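Local coordinates for protein aldehyde dehydrogenase (PDB 5KF0) that probably oxidises an aldehyde to the carboxylic acid at the expense of a nicotinamide cofactor, and is seen here with NADPH bound, at residues R280-A285 and D311-K316. Residues are numbered along the deposited sequence; the frame is centred on the assembly and turned at random.
Sequences RLAFGA and DKLVAK
Ala282 meets Lys316 where the backbones of 280-285 and 311-316 come nearest, an example of a small residue letting a long aliphatic chain settle on a helix surface. The apolar part of the contact has two patches. In one, Ala282 CB touches Lys316 CG at 3.6 Å. The CA atoms of Ala282 and Lys316 lie 7.0 Å apart. With chi1 at -179°, the lysine chain leaves its backbone opposite N, which carries CG across to the alanine; a bend at chi2, 72°, then turns the extended outer chain outward and across the surface of helix 274-286, leaning toward its N-terminal end. In the other patch a single leucine methyl does the work: Leu313 CD1 packs 4.3 Å from Leu281 CB and also lies near the Ala282 methyl, looser van der Waals contacts on the buried side.

Both helices cover one face of the mixed sheet in the part of the aldehyde dehydrogenase fold generally called the catalytic domain. Leu281 and Leu313 both rest on Ile299 of strand 298-302, and Leu313 also reaches Leu373 of strand 368-375, so the leucine patch faces the sheet. The short segments cross at -49°, with axes 10.2 Å apart at closest approach, so the gap is bridged by side chains, chiefly the leucine and lysine reaching from 311-316.

Polar interactions gather along the outer edge. Lys316 NZ has a long, weak ion pair with Asp279 and hydrogen-bonds to a bound methylpentanediol, probably from the crystallisation liquor. One turn earlier, Lys312 forms a salt bridge with Asp275, a second charged link between the helices.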
ATOM      1  N   ARG A 280      26.755  15.594  18.303  1.00 13.03           N
ATOM      2  CA  ARG A 280      25.836  14.459  18.239  1.00 14.54           C
ATOM      3  C   ARG A 280      26.459  13.196  18.829  1.00 11.42           C
ATOM      4  O   ARG A 280      25.757  12.384  19.444  1.00 12.79           O
ATOM      5  CB  ARG A 280      25.393  14.226  16.792  1.00 12.98           C
ATOM      6  CG  ARG A 280      24.607  15.411  16.200  1.00 13.47           C
ATOM      7  CD  ARG A 280      23.429  15.739  17.095  1.00 17.06           C
ATOM      8  NE  ARG A 280      22.384  14.724  16.982  1.00 14.92           N
ATOM      9  CZ  ARG A 280      21.366  14.588  17.824  1.00 16.50           C
ATOM     10  NH1 ARG A 280      21.257  15.392  18.882  1.00 20.99           N
ATOM     11  NH2 ARG A 280      20.458  13.640  17.609  1.00 15.93           N
ATOM     12  N   LEU A 281      27.775  13.012  18.656  1.00 12.53           N
ATOM     13  CA  LEU A 281      28.448  11.882  19.301  1.00 11.96           C
ATOM     14  C   LEU A 281      28.346  11.978  20.819  1.00 12.62           C
ATOM     15  O   LEU A 281      28.052  10.985  21.497  1.00 12.80           O
ATOM     16  CB  LEU A 281      29.917  11.823  18.872  1.00 12.49           C
ATOM     17  CG  LEU A 281      30.202  11.461  17.413  1.00 14.71           C
ATOM     18  CD1 LEU A 281      31.669  11.720  17.077  1.00 15.05           C
ATOM     19  CD2 LEU A 281      29.843   9.987  17.165  1.00 14.54           C
ATOM     20  N   ALA A 282      28.579  13.169  21.370  1.00 14.31           N
ATOM     21  CA  ALA A 282      28.478  13.350  22.814  1.00 15.77           C
ATOM     22  C   ALA A 282      27.050  13.130  23.294  1.00 18.38           C
ATOM     23  O   ALA A 282      26.826  12.485  24.325  1.00 16.60           O
ATOM     24  CB  ALA A 282      28.981  14.745  23.197  1.00 14.78           C
ATOM     25  N   PHE A 283      26.067  13.640  22.549  1.00 13.95           N
ATOM     26  CA  PHE A 283      24.678  13.365  22.882  1.00 12.67           C
ATOM     27  C   PHE A 283      24.408  11.865  22.890  1.00 14.20           C
ATOM     28  O   PHE A 283      23.870  11.323  23.859  1.00 14.77           O
ATOM     29  CB  PHE A 283      23.742  14.056  21.889  1.00 14.18           C
ATOM     30  CG  PHE A 283      22.314  13.641  22.040  1.00 20.64           C
ATOM     31  CD1 PHE A 283      21.744  12.725  21.169  1.00 24.81           C
ATOM     32  CD2 PHE A 283      21.547  14.147  23.075  1.00 23.61           C
ATOM     33  CE1 PHE A 283      20.432  12.328  21.327  1.00 28.37           C
ATOM     34  CE2 PHE A 283      20.232  13.756  23.229  1.00 26.11           C
ATOM     35  CZ  PHE A 283      19.681  12.842  22.355  1.00 21.04           C
ATOM     36  N   GLY A 284      24.801  11.172  21.819  1.00 13.14           N
ATOM     37  CA  GLY A 284      24.468   9.761  21.708  1.00 12.04           C
ATOM     38  C   GLY A 284      25.173   8.903  22.740  1.00 11.46           C
ATOM     39  O   GLY A 284      24.598   7.941  23.259  1.00 11.72           O
ATOM     40  N   ALA A 285      26.425   9.239  23.058  1.00 11.53           N
ATOM     41  CA  ALA A 285      27.186   8.444  24.012  1.00 12.86           C
ATOM     42  C   ALA A 285      26.746   8.684  25.450  1.00 13.51           C
ATOM     43  O   ALA A 285      26.768   7.754  26.267  1.00 13.84           O
ATOM     44  CB  ALA A 285      28.676   8.761  23.877  1.00 13.69           C
ATOM     45  N   ASP A 311      40.442  15.610  19.651  1.00 19.60           N
ATOM     46  CA  ASP A 311      40.612  16.796  20.489  1.00 20.66           C
ATOM     47  C   ASP A 311      39.272  17.442  20.811  1.00 19.62           C
ATOM     48  O   ASP A 311      39.007  17.817  21.961  1.00 18.43           O
ATOM     49  CB  ASP A 311      41.524  17.814  19.801  1.00 19.88           C
ATOM     50  CG  ASP A 311      42.960  17.352  19.713  1.00 27.60           C
ATOM     51  OD1 ASP A 311      43.318  16.360  20.383  1.00 30.10           O
ATOM     52  OD2 ASP A 311      43.731  18.001  18.978  1.00 28.29           O
ATOM     53  N   LYS A 312      38.425  17.606  19.794  1.00 17.16           N
ATOM     54  CA  LYS A 312      37.116  18.216  20.000  1.00 18.93           C
ATOM     55  C   LYS A 312      36.231  17.358  20.894  1.00 17.80           C
ATOM     56  O   LYS A 312      35.520  17.883  21.762  1.00 17.21           O
ATOM     57  CB  LYS A 312      36.434  18.456  18.653  1.00 14.62           C
ATOM     58  CG  LYS A 312      37.093  19.565  17.820  1.00 16.89           C
ATOM     59  CD  LYS A 312      36.455  19.664  16.433  1.00 19.74           C
ATOM     60  CE  LYS A 312      37.023  20.821  15.619  1.00 24.96           C
ATOM     61  NZ  LYS A 312      36.528  22.139  16.110  1.00 24.25           N
ATOM     62  N   LEU A 313      36.240  16.039  20.686  1.00 16.73           N
ATOM     63  CA  LEU A 313      35.368  15.175  21.473  1.00 15.83           C
ATOM     64  C   LEU A 313      35.845  15.074  22.921  1.00 17.70           C
ATOM     65  O   LEU A 313      35.026  14.999  23.843  1.00 17.85           O
ATOM     66  CB  LEU A 313      35.279  13.796  20.822  1.00 14.03           C
ATOM     67  CG  LEU A 313      34.339  12.810  21.506  1.00 15.06           C
ATOM     68  CD1 LEU A 313      32.929  13.374  21.575  1.00 16.74           C
ATOM     69  CD2 LEU A 313      34.342  11.488  20.759  1.00 18.80           C
ATOM     70  N   VAL A 314      37.161  15.078  23.140  1.00 16.33           N
ATOM     71  CA  VAL A 314      37.681  15.112  24.506  1.00 17.64           C
ATOM     72  C   VAL A 314      37.213  16.381  25.210  1.00 17.25           C
ATOM     73  O   VAL A 314      36.724  16.342  26.349  1.00 17.51           O
ATOM     74  CB  VAL A 314      39.216  14.988  24.499  1.00 18.09           C
ATOM     75  CG1 VAL A 314      39.816  15.419  25.837  1.00 18.97           C
ATOM     76  CG2 VAL A 314      39.622  13.558  24.164  1.00 17.62           C
ATOM     77  N   ALA A 315      37.308  17.524  24.526  1.00 17.86           N
ATOM     78  CA  ALA A 315      36.881  18.779  25.139  1.00 17.01           C
ATOM     79  C   ALA A 315      35.380  18.779  25.402  1.00 17.84           C
ATOM     80  O   ALA A 315      34.926  19.214  26.469  1.00 18.72           O
ATOM     81  CB  ALA A 315      37.263  19.957  24.247  1.00 19.17           C
ATOM     82  N   LYS A 316      34.592  18.300  24.435  1.00 18.97           N
ATOM     83  CA  LYS A 316      33.147  18.251  24.620  1.00 17.89           C
ATOM     84  C   LYS A 316      32.778  17.323  25.771  1.00 19.04           C
ATOM     85  O   LYS A 316      31.957  17.681  26.626  1.00 17.54           O
ATOM     86  CB  LYS A 316      32.471  17.811  23.317  1.00 17.14           C
ATOM     87  CG  LYS A 316      30.948  17.752  23.383  1.00 17.99           C
ATOM     88  CD  LYS A 316      30.359  19.151  23.430  1.00 22.90           C
ATOM     89  CE  LYS A 316      28.845  19.124  23.522  1.00 30.87           C
ATOM     90  NZ  LYS A 316      28.304  20.512  23.504  1.00 35.89           N
TER